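Local coordinates for extracellular solute-binding protein, family 1 (Bifidobacterium longum subsp. infantis, PDB 6FTH) that probably binds human milk oligosaccharides outside the cell and delivers them to an ABC transporter for uptake, at residues 496-500 with 501-505; 411-414 with 415-419; 174-177 with 178-182. All blocks are in the same frame, centred on the assembly; numbering follows the deposited sequence.

Contact 1 of 3, residues 496-500 with 501-505; sequences KQLDS and LGLQE
The backbone O of Leu-498 is gripped by two N-H groups from the following segment. Leu-503 N gives the sounder hydrogen bond, 3.1 Å from Leu-498 O and nearly straight at 163°. Leu-501 N adds a weak bond to the same oxygen. That N-H is shared, for it also makes a weak bond to Gln-497 O. Ser-500 OG donates a hydrogen bond to Gln-497 O, 2.6 Å away. Its chi1 of 80° sets OG between the backbone N and the carbonyl carbon, turned back toward that oxygen. Gly-502 N bonds to Asp-499 O. This bond and the one from Leu-503 N to Leu-498 O are the pair that defines a Schellman motif. It ends helix 487-500, with Gly-502 at positive phi as the C-prime residue. Gly-502 is also the N-cap of helix 503-518. A water bridges Asp-499 O and Gln-504 N. Beyond the turn, Gln-504 bends at chi2 and brings its amide back to Asp-499. Gln-504 NE2 hydrogen-bonds to Asp-499 OD1 at 3.0 Å, on the syn side but tilted out of the carboxylate plane. The carboxylate and amide planes are 80° apart. On the buried side, Leu-503 CD2 packs on Leu-498 CB at 3.9 Å. Leu-498 also rests on Val-473 and Val-474 of helix 457-484, and both leucines touch Thr-247.

Contact 2 of 3, residues 411-414 with 415-419; sequences GWIP and DGVTI
Ile-413 and Val-417 meet at about a right angle, methyl against methyl. Ile-413 CG2 lies 4.0 Å from Val-417 CG1. The same Ile-413 CG2 also reaches Ile-419 CD1, at 4.2 Å, so one methyl serves two residues of the following segment. In Val-417 the two branches part company. CG1 stands opposite the backbone N (chi1 165°) and meets Ile-413. Val-417 CG2 lies 3.8 Å from Pro-414 CD, and these two side chains meet at a slant. Pro-414 has a second neighbour in its own segment. Pro-414 CG sits 3.6 Å above one face of the Trp-412 ring, toward the rim. The indole is also stacked with Phe-119 of helix 114-122. Val-417 continues onto Tyr-386, and Ile-419 onto Val-388 and Leu-371.

One hydrogen bond closes the bend. It runs from Val-417 N to Pro-414 O at 3.0 Å, with an N-H...O angle of 161°. A water lies close to both Pro-414 O and Val-417 O. Another water lies 2.6 Å from Asp-415 OD1 and also close to Ile-413 O. OD1 has its strongest partner in Lys-123, through a salt bridge, while Lys-146 bonds to Asp-415 O. The arrangement is a type I beta turn from Pro-414 to Val-417. It lies at the end of the loop that follows helix 390-398 and passes the chain into strand 418-420, an outer strand of a small three-stranded mixed sheet.

Contact 3 of 3, residues 174-177 with 178-182; sequences DELE and NVLKA
Asn-178 starts the second segment with a backbone hydrogen bond from its N to Asp-174 O, 3.0 Å long. Its CB lies over the carbonyl oxygens of Asp-174 and Glu-175. Val-179 repeats the pattern one step on, with its N bonded to Glu-175 O. Val-179 CG2 also comes within 3.3 Å of Glu-175 O.

Leu-180 N bonds to Leu-176 O at 2.9 Å. The two leucines also meet through their side chains, which lie at a slant to each other. Leu-176 CD1 is 4.0 Å from Leu-180 CG. Leu-180 CG is itself 3.2 Å from Leu-176 O, so this side chain lies close over the preceding turn. Leu-180 goes on to touch Leu-261, Pro-198 and Met-199, while Leu-176 touches Tyr-257.

Lys-181 N bonds to Glu-177 O at 3.0 Å, and its side chain reaches back and crosses that of Glu-177 at a slant. The lysine is extended beyond CG. Glu-177 is also extended, with CG anti to the backbone N (chi1 -176°), and the carboxylate meets the ammonium group. Glu-177 OE2 and Lys-181 NZ form a salt bridge at 3.2 Å, weak as a hydrogen bond. The other oxygen, OE1, has the stronger partner in Lys-260 of helix 249-263, while Glu-264 lies close to OE2, a like charge that the lysines probably offset. This is regular alpha-helix with an i to i+4 salt bridge, in helix 173-185, packed against helices 159-165 and 249-263.

Along the chain the order is contact 3, contact 2, contact 1. None touches another. The centres of contacts 1 and 2 are 45 Å apart, on opposite sides of the chain's centre. Those of contacts 2 and 3 are 42 Å apart, and those of contacts 1 and 3 are 37 Å apart. They share no helix or strand. Contact 3 lies within helix 173-185, contact 2 leads into strand 418-420, and contact 1 joins helices 487-500 and 503-518 near the C-terminus. The three thus sample separate parts of a large solute-binding fold. Each is a local feature: a helix turn, a beta turn and a helix end.

Contact 1 of 3, residues 496-500 with 501-505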
ATOM      1  N   LYS A 496       7.845 -19.512 -21.960  1.00 15.03           N
ATOM      2  CA  LYS A 496       7.778 -20.948 -21.719  1.00 16.60           C
ATOM      3  C   LYS A 496       8.371 -21.302 -20.365  1.00 14.91           C
ATOM      4  O   LYS A 496       7.876 -22.194 -19.672  1.00 15.81           O
ATOM      5  CB  LYS A 496       8.510 -21.676 -22.840  1.00 18.94           C
ATOM      6  CG  LYS A 496       7.843 -21.547 -24.181  1.00 20.44           C
ATOM      7  CD  LYS A 496       8.768 -22.109 -25.256  1.00 23.14           C
ATOM      8  CE  LYS A 496       8.008 -22.622 -26.454  1.00 29.21           C
ATOM      9  NZ  LYS A 496       7.387 -21.532 -27.225  1.00 36.69           N
ATOM     10  N   GLN A 497       9.434 -20.608 -19.964  1.00 13.26           N
ATOM     11  CA  GLN A 497      10.031 -20.879 -18.666  1.00 14.28           C
ATOM     12  C   GLN A 497       9.050 -20.590 -17.532  1.00 14.07           C
ATOM     13  O   GLN A 497       8.942 -21.373 -16.582  1.00 14.11           O
ATOM     14  CB  GLN A 497      11.343 -20.091 -18.485  1.00 15.10           C
ATOM     15  CG  GLN A 497      12.100 -20.435 -17.215  1.00 16.37           C
ATOM     16  CD  GLN A 497      13.461 -19.767 -17.126  1.00 24.27           C
ATOM     17  OE1 GLN A 497      13.781 -18.871 -17.900  1.00 28.34           O
ATOM     18  NE2 GLN A 497      14.269 -20.216 -16.188  1.00 28.19           N
ATOM     19  N   LEU A 498       8.326 -19.461 -17.597  1.00 13.22           N
ATOM     20  CA  LEU A 498       7.376 -19.152 -16.527  1.00 13.22           C
ATOM     21  C   LEU A 498       6.262 -20.188 -16.469  1.00 11.01           C
ATOM     22  O   LEU A 498       5.836 -20.596 -15.382  1.00 12.85           O
ATOM     23  CB  LEU A 498       6.786 -17.747 -16.707  1.00 14.19           C
ATOM     24  CG  LEU A 498       7.810 -16.593 -16.669  1.00 13.32           C
ATOM     25  CD1 LEU A 498       7.061 -15.253 -16.487  1.00 15.23           C
ATOM     26  CD2 LEU A 498       8.858 -16.768 -15.560  1.00 15.29           C
ATOM     27  N   ASP A 499       5.813 -20.647 -17.631  1.00 14.32           N
ATOM     28  CA  ASP A 499       4.813 -21.718 -17.681  1.00 16.32           C
ATOM     29  C   ASP A 499       5.342 -22.982 -17.017  1.00 17.64           C
ATOM     30  O   ASP A 499       4.629 -23.629 -16.242  1.00 15.98           O
ATOM     31  CB  ASP A 499       4.427 -22.003 -19.130  1.00 16.22           C
ATOM     32  CG  ASP A 499       3.499 -20.940 -19.722  1.00 19.93           C
ATOM     33  OD1 ASP A 499       3.129 -19.999 -18.998  1.00 21.06           O
ATOM     34  OD2 ASP A 499       3.150 -21.055 -20.916  1.00 24.95           O
ATOM     35  N   SER A 500       6.613 -23.321 -17.262  1.00 14.90           N
ATOM     36  CA  SER A 500       7.211 -24.496 -16.636  1.00 15.82           C
ATOM     37  C   SER A 500       7.294 -24.369 -15.123  1.00 18.38           C
ATOM     38  O   SER A 500       7.379 -25.386 -14.431  1.00 15.95           O
ATOM     39  CB  SER A 500       8.615 -24.727 -17.199  1.00 18.44           C
ATOM     40  OG  SER A 500       9.580 -23.877 -16.601  1.00 24.51           O
ATOM     41  N   LEU A 501       7.258 -23.146 -14.596  1.00 14.73           N
ATOM     42  CA  LEU A 501       7.295 -22.865 -13.175  1.00 15.17           C
ATOM     43  C   LEU A 501       5.907 -22.697 -12.564  1.00 14.11           C
ATOM     44  O   LEU A 501       5.789 -22.371 -11.380  1.00 16.79           O
ATOM     45  CB  LEU A 501       8.182 -21.625 -12.923  1.00 14.56           C
ATOM     46  CG  LEU A 501       9.634 -21.758 -13.398  1.00 13.28           C
ATOM     47  CD1 LEU A 501      10.364 -20.437 -13.241  1.00 16.36           C
ATOM     48  CD2 LEU A 501      10.342 -22.835 -12.565  1.00 15.90           C
ATOM     49  N   GLY A 502       4.850 -22.940 -13.341  1.00 14.20           N
ATOM     50  CA  GLY A 502       3.503 -22.961 -12.811  1.00 13.15           C
ATOM     51  C   GLY A 502       2.694 -21.696 -13.020  1.00 12.89           C
ATOM     52  O   GLY A 502       1.648 -21.557 -12.391  1.00 14.85           O
ATOM     53  N   LEU A 503       3.163 -20.758 -13.858  1.00 12.99           N
ATOM     54  CA  LEU A 503       2.411 -19.509 -14.033  1.00 12.66           C
ATOM     55  C   LEU A 503       0.952 -19.765 -14.384  1.00 13.45           C
ATOM     56  O   LEU A 503       0.061 -19.104 -13.836  1.00 12.86           O
ATOM     57  CB  LEU A 503       3.064 -18.623 -15.088  1.00 12.77           C
ATOM     58  CG  LEU A 503       2.373 -17.280 -15.323  1.00 12.10           C
ATOM     59  CD1 LEU A 503       2.381 -16.494 -14.058  1.00 14.58           C
ATOM     60  CD2 LEU A 503       3.066 -16.496 -16.416  1.00 15.65           C
ATOM     61  N   GLN A 504       0.686 -20.699 -15.301  1.00 12.55           N
ATOM     62  CA  GLN A 504      -0.696 -20.898 -15.747  1.00 14.37           C
ATOM     63  C   GLN A 504      -1.547 -21.563 -14.674  1.00 13.43           C
ATOM     64  O   GLN A 504      -2.765 -21.327 -14.621  1.00 12.72           O
ATOM     65  CB  GLN A 504      -0.750 -21.684 -17.050  1.00 13.96           C
ATOM     66  CG  GLN A 504      -0.045 -21.038 -18.189  1.00 18.08           C
ATOM     67  CD  GLN A 504      -0.475 -19.620 -18.369  1.00 19.48           C
ATOM     68  OE1 GLN A 504      -1.666 -19.312 -18.331  1.00 20.67           O
ATOM     69  NE2 GLN A 504       0.492 -18.727 -18.517  1.00 23.75           N
ATOM     70  N   GLU A 505      -0.939 -22.371 -13.795  1.00 12.25           N
ATOM     71  CA  GLU A 505      -1.643 -22.854 -12.619  1.00 11.55           C
ATOM     72  C   GLU A 505      -2.033 -21.685 -11.725  1.00 12.84           C
ATOM     73  O   GLU A 505      -3.154 -21.619 -11.204  1.00 12.84           O
ATOM     74  CB  GLU A 505      -0.756 -23.841 -11.847  1.00 13.78           C
ATOM     75  CG  GLU A 505      -1.399 -24.374 -10.562  1.00 14.40           C
ATOM     76  CD  GLU A 505      -0.512 -25.375  -9.815  1.00 18.83           C
ATOM     77  OE1 GLU A 505       0.742 -25.247  -9.891  1.00 16.60           O
ATOM     78  OE2 GLU A 505      -1.082 -26.276  -9.151  1.00 20.73           O
TER
HETATM   79  O   HOH W   1       1.975 -23.125 -15.989  1.00 16.20           O

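Contact 2 of 3, residues 411-414 with 415-419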
ATOM      1  N   GLY A 411      -8.454   0.185  14.442  1.00 11.54           N
ATOM      2  CA  GLY A 411      -9.662   0.973  14.603  1.00 10.98           C
ATOM      3  C   GLY A 411     -10.153   1.436  13.252  1.00 10.94           C
ATOM      4  O   GLY A 411      -9.697   0.952  12.216  1.00 13.47           O
ATOM      5  N   TRP A 412     -11.099   2.385  13.269  1.00 10.94           N
ATOM      6  CA  TRP A 412     -11.633   2.904  12.024  1.00 10.09           C
ATOM      7  C   TRP A 412     -12.038   4.357  12.186  1.00 12.24           C
ATOM      8  O   TRP A 412     -12.524   4.754  13.253  1.00 13.11           O
ATOM      9  CB  TRP A 412     -12.805   2.076  11.473  1.00 12.62           C
ATOM     10  CG  TRP A 412     -14.108   2.162  12.232  1.00 13.33           C
ATOM     11  CD1 TRP A 412     -14.344   1.772  13.520  1.00 12.29           C
ATOM     12  CD2 TRP A 412     -15.366   2.623  11.711  1.00 13.59           C
ATOM     13  NE1 TRP A 412     -15.669   1.996  13.842  1.00 13.49           N
ATOM     14  CE2 TRP A 412     -16.309   2.508  12.744  1.00 14.23           C
ATOM     15  CE3 TRP A 412     -15.777   3.119  10.467  1.00 14.89           C
ATOM     16  CZ2 TRP A 412     -17.641   2.850  12.569  1.00 16.11           C
ATOM     17  CZ3 TRP A 412     -17.096   3.479  10.300  1.00 15.96           C
ATOM     18  CH2 TRP A 412     -18.013   3.339  11.349  1.00 15.57           C
ATOM     19  N   ILE A 413     -11.822   5.130  11.128  1.00 10.94           N
ATOM     20  CA  ILE A 413     -12.239   6.535  11.063  1.00 11.91           C
ATOM     21  C   ILE A 413     -13.512   6.589  10.237  1.00 13.00           C
ATOM     22  O   ILE A 413     -13.451   6.423   8.998  1.00 12.46           O
ATOM     23  CB  ILE A 413     -11.148   7.442  10.471  1.00 11.41           C
ATOM     24  CG1 ILE A 413      -9.797   7.292  11.192  1.00 11.05           C
ATOM     25  CG2 ILE A 413     -11.615   8.898  10.501  1.00 14.68           C
ATOM     26  CD1 ILE A 413      -9.794   7.618  12.664  1.00 13.14           C
ATOM     27  N   PRO A 414     -14.689   6.796  10.847  1.00 11.40           N
ATOM     28  CA  PRO A 414     -15.940   6.852  10.072  1.00 11.73           C
ATOM     29  C   PRO A 414     -15.970   8.063   9.150  1.00 12.46           C
ATOM     30  O   PRO A 414     -15.372   9.106   9.428  1.00 11.54           O
ATOM     31  CB  PRO A 414     -17.023   6.970  11.155  1.00 14.85           C
ATOM     32  CG  PRO A 414     -16.381   6.464  12.429  1.00 13.74           C
ATOM     33  CD  PRO A 414     -14.942   6.901  12.299  1.00 14.51           C
ATOM     34  N   ASP A 415     -16.722   7.934   8.046  1.00 13.42           N
ATOM     35  CA  ASP A 415     -16.838   9.045   7.096  1.00 12.19           C
ATOM     36  C   ASP A 415     -17.483  10.297   7.715  1.00 11.11           C
ATOM     37  O   ASP A 415     -17.230  11.423   7.242  1.00 12.20           O
ATOM     38  CB  ASP A 415     -17.650   8.612   5.888  1.00 11.80           C
ATOM     39  CG  ASP A 415     -16.906   7.704   4.943  1.00 14.15           C
ATOM     40  OD1 ASP A 415     -15.736   7.296   5.212  1.00 14.11           O
ATOM     41  OD2 ASP A 415     -17.510   7.360   3.892  1.00 15.14           O
ATOM     42  N   GLY A 416     -18.297  10.129   8.766  1.00 12.56           N
ATOM     43  CA  GLY A 416     -18.892  11.274   9.455  1.00 13.45           C
ATOM     44  C   GLY A 416     -17.924  12.089  10.307  1.00 15.50           C
ATOM     45  O   GLY A 416     -18.300  13.174  10.773  1.00 15.04           O
ATOM     46  N   VAL A 417     -16.701  11.615  10.493  1.00 12.69           N
ATOM     47  CA  VAL A 417     -15.668  12.325  11.238  1.00 13.63           C
ATOM     48  C   VAL A 417     -14.884  13.197  10.277  1.00 15.46           C
ATOM     49  O   VAL A 417     -14.538  12.764   9.171  1.00 13.55           O
ATOM     50  CB  VAL A 417     -14.734  11.305  11.916  1.00 12.84           C
ATOM     51  CG1 VAL A 417     -13.409  11.965  12.399  1.00 12.85           C
ATOM     52  CG2 VAL A 417     -15.466  10.634  13.058  1.00 13.22           C
ATOM     53  N   THR A 418     -14.607  14.432  10.694  1.00 14.22           N
ATOM     54  CA  THR A 418     -13.757  15.357   9.957  1.00 13.06           C
ATOM     55  C   THR A 418     -12.514  15.630  10.785  1.00 13.83           C
ATOM     56  O   THR A 418     -12.615  15.887  11.992  1.00 14.71           O
ATOM     57  CB  THR A 418     -14.480  16.670   9.680  1.00 18.26           C
ATOM     58  OG1 THR A 418     -15.577  16.401   8.793  1.00 17.69           O
ATOM     59  CG2 THR A 418     -13.527  17.672   9.024  1.00 17.68           C
ATOM     60  N   ILE A 419     -11.358  15.561  10.138  1.00 14.00           N
ATOM     61  CA  ILE A 419     -10.082  15.846  10.780  1.00 13.47           C
ATOM     62  C   ILE A 419      -9.455  16.997  10.035  1.00 15.27           C
ATOM     63  O   ILE A 419      -9.291  16.939   8.811  1.00 14.66           O
ATOM     64  CB  ILE A 419      -9.144  14.635  10.747  1.00 13.78           C
ATOM     65  CG1 ILE A 419      -9.782  13.453  11.491  1.00 16.70           C
ATOM     66  CG2 ILE A 419      -7.779  15.012  11.360  1.00 16.08           C
ATOM     67  CD1 ILE A 419      -9.058  12.115  11.300  1.00 19.70           C
TER
HETATM   68  O   HOH W   2     -13.765   8.022   6.800  1.00 13.20           O
HETATM   69  O   HOH W   3     -13.551  10.659   7.614  1.00 12.98           O

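Contact 3 of 3, residues 174-177 with 178-182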
ATOM      1  N   ASP A 174       5.325   8.945 -26.624  1.00 14.75           N
ATOM      2  CA  ASP A 174       6.204   9.766 -27.476  1.00 15.22           C
ATOM      3  C   ASP A 174       6.386  11.165 -26.898  1.00 15.25           C
ATOM      4  O   ASP A 174       7.498  11.709 -26.898  1.00 15.20           O
ATOM      5  CB  ASP A 174       5.632   9.882 -28.886  1.00 16.68           C
ATOM      6  CG  ASP A 174       5.897   8.649 -29.756  1.00 24.50           C
ATOM      7  OD1 ASP A 174       6.627   7.731 -29.330  1.00 26.66           O
ATOM      8  OD2 ASP A 174       5.368   8.623 -30.892  1.00 31.81           O
ATOM      9  N   GLU A 175       5.289  11.788 -26.447  1.00 13.91           N
ATOM     10  CA  GLU A 175       5.378  13.109 -25.830  1.00 13.85           C
ATOM     11  C   GLU A 175       6.205  13.053 -24.556  1.00 15.01           C
ATOM     12  O   GLU A 175       6.986  13.974 -24.272  1.00 15.40           O
ATOM     13  CB  GLU A 175       3.973  13.640 -25.524  1.00 15.42           C
ATOM     14  CG  GLU A 175       3.217  14.086 -26.764  1.00 14.76           C
ATOM     15  CD  GLU A 175       1.783  14.503 -26.495  1.00 21.60           C
ATOM     16  OE1 GLU A 175       1.361  14.535 -25.319  1.00 19.17           O
ATOM     17  OE2 GLU A 175       1.081  14.829 -27.471  1.00 23.50           O
ATOM     18  N   LEU A 176       6.078  11.963 -23.783  1.00 14.06           N
ATOM     19  CA  LEU A 176       6.904  11.831 -22.587  1.00 11.74           C
ATOM     20  C   LEU A 176       8.386  11.752 -22.943  1.00 13.03           C
ATOM     21  O   LEU A 176       9.221  12.402 -22.296  1.00 14.94           O
ATOM     22  CB  LEU A 176       6.464  10.641 -21.739  1.00 12.99           C
ATOM     23  CG  LEU A 176       7.322  10.306 -20.528  1.00 11.51           C
ATOM     24  CD1 LEU A 176       7.373  11.452 -19.526  1.00 15.74           C
ATOM     25  CD2 LEU A 176       6.788   9.027 -19.887  1.00 12.87           C
ATOM     26  N   GLU A 177       8.734  10.956 -23.958  1.00 14.14           N
ATOM     27  CA  GLU A 177      10.127  10.862 -24.367  1.00 15.48           C
ATOM     28  C   GLU A 177      10.656  12.232 -24.779  1.00 13.57           C
ATOM     29  O   GLU A 177      11.775  12.623 -24.394  1.00 15.78           O
ATOM     30  CB  GLU A 177      10.270   9.838 -25.499  1.00 15.05           C
ATOM     31  CG  GLU A 177      11.694   9.626 -25.904  1.00 16.84           C
ATOM     32  CD  GLU A 177      11.856   8.660 -27.060  1.00 23.43           C
ATOM     33  OE1 GLU A 177      10.844   8.227 -27.659  1.00 23.47           O
ATOM     34  OE2 GLU A 177      13.019   8.326 -27.361  1.00 21.67           O
ATOM     35  N   ASN A 178       9.856  12.997 -25.519  1.00 13.72           N
ATOM     36  CA  ASN A 178      10.304  14.322 -25.956  1.00 15.73           C
ATOM     37  C   ASN A 178      10.558  15.237 -24.768  1.00 16.59           C
ATOM     38  O   ASN A 178      11.569  15.958 -24.730  1.00 15.99           O
ATOM     39  CB  ASN A 178       9.273  14.926 -26.899  1.00 17.23           C
ATOM     40  CG  ASN A 178       9.663  16.306 -27.387  1.00 29.72           C
ATOM     41  OD1 ASN A 178      10.641  16.461 -28.130  1.00 34.18           O
ATOM     42  ND2 ASN A 178       8.890  17.320 -26.988  1.00 28.69           N
ATOM     43  N   VAL A 179       9.653  15.229 -23.783  1.00 14.56           N
ATOM     44  CA  VAL A 179       9.850  16.023 -22.571  1.00 13.78           C
ATOM     45  C   VAL A 179      11.130  15.619 -21.852  1.00 14.81           C
ATOM     46  O   VAL A 179      11.906  16.472 -21.383  1.00 15.68           O
ATOM     47  CB  VAL A 179       8.621  15.869 -21.647  1.00 14.38           C
ATOM     48  CG1 VAL A 179       8.936  16.342 -20.246  1.00 17.07           C
ATOM     49  CG2 VAL A 179       7.420  16.585 -22.239  1.00 16.03           C
ATOM     50  N   LEU A 180      11.377  14.311 -21.736  1.00 15.00           N
ATOM     51  CA  LEU A 180      12.544  13.859 -21.003  1.00 12.27           C
ATOM     52  C   LEU A 180      13.831  14.270 -21.707  1.00 13.82           C
ATOM     53  O   LEU A 180      14.808  14.615 -21.042  1.00 14.96           O
ATOM     54  CB  LEU A 180      12.491  12.343 -20.827  1.00 13.95           C
ATOM     55  CG  LEU A 180      11.337  11.801 -19.959  1.00 14.15           C
ATOM     56  CD1 LEU A 180      11.418  10.318 -19.926  1.00 15.51           C
ATOM     57  CD2 LEU A 180      11.384  12.361 -18.552  1.00 13.32           C
ATOM     58  N   LYS A 181      13.854  14.229 -23.049  1.00 14.62           N
ATOM     59  CA  LYS A 181      15.030  14.700 -23.785  1.00 13.87           C
ATOM     60  C   LYS A 181      15.293  16.172 -23.513  1.00 16.87           C
ATOM     61  O   LYS A 181      16.449  16.593 -23.383  1.00 17.03           O
ATOM     62  CB  LYS A 181      14.852  14.465 -25.284  1.00 14.84           C
ATOM     63  CG  LYS A 181      14.901  12.982 -25.680  1.00 16.47           C
ATOM     64  CD  LYS A 181      14.641  12.714 -27.150  1.00 19.60           C
ATOM     65  CE  LYS A 181      14.776  11.211 -27.457  1.00 22.10           C
ATOM     66  NZ  LYS A 181      14.329  10.883 -28.863  1.00 30.32           N
ATOM     67  N   ALA A 182      14.237  16.975 -23.457  1.00 14.57           N
ATOM     68  CA  ALA A 182      14.389  18.389 -23.134  1.00 15.37           C
ATOM     69  C   ALA A 182      14.932  18.578 -21.730  1.00 17.23           C
ATOM     70  O   ALA A 182      15.828  19.407 -21.501  1.00 16.34           O
ATOM     71  CB  ALA A 182      13.039  19.077 -23.283  1.00 16.84           C
TER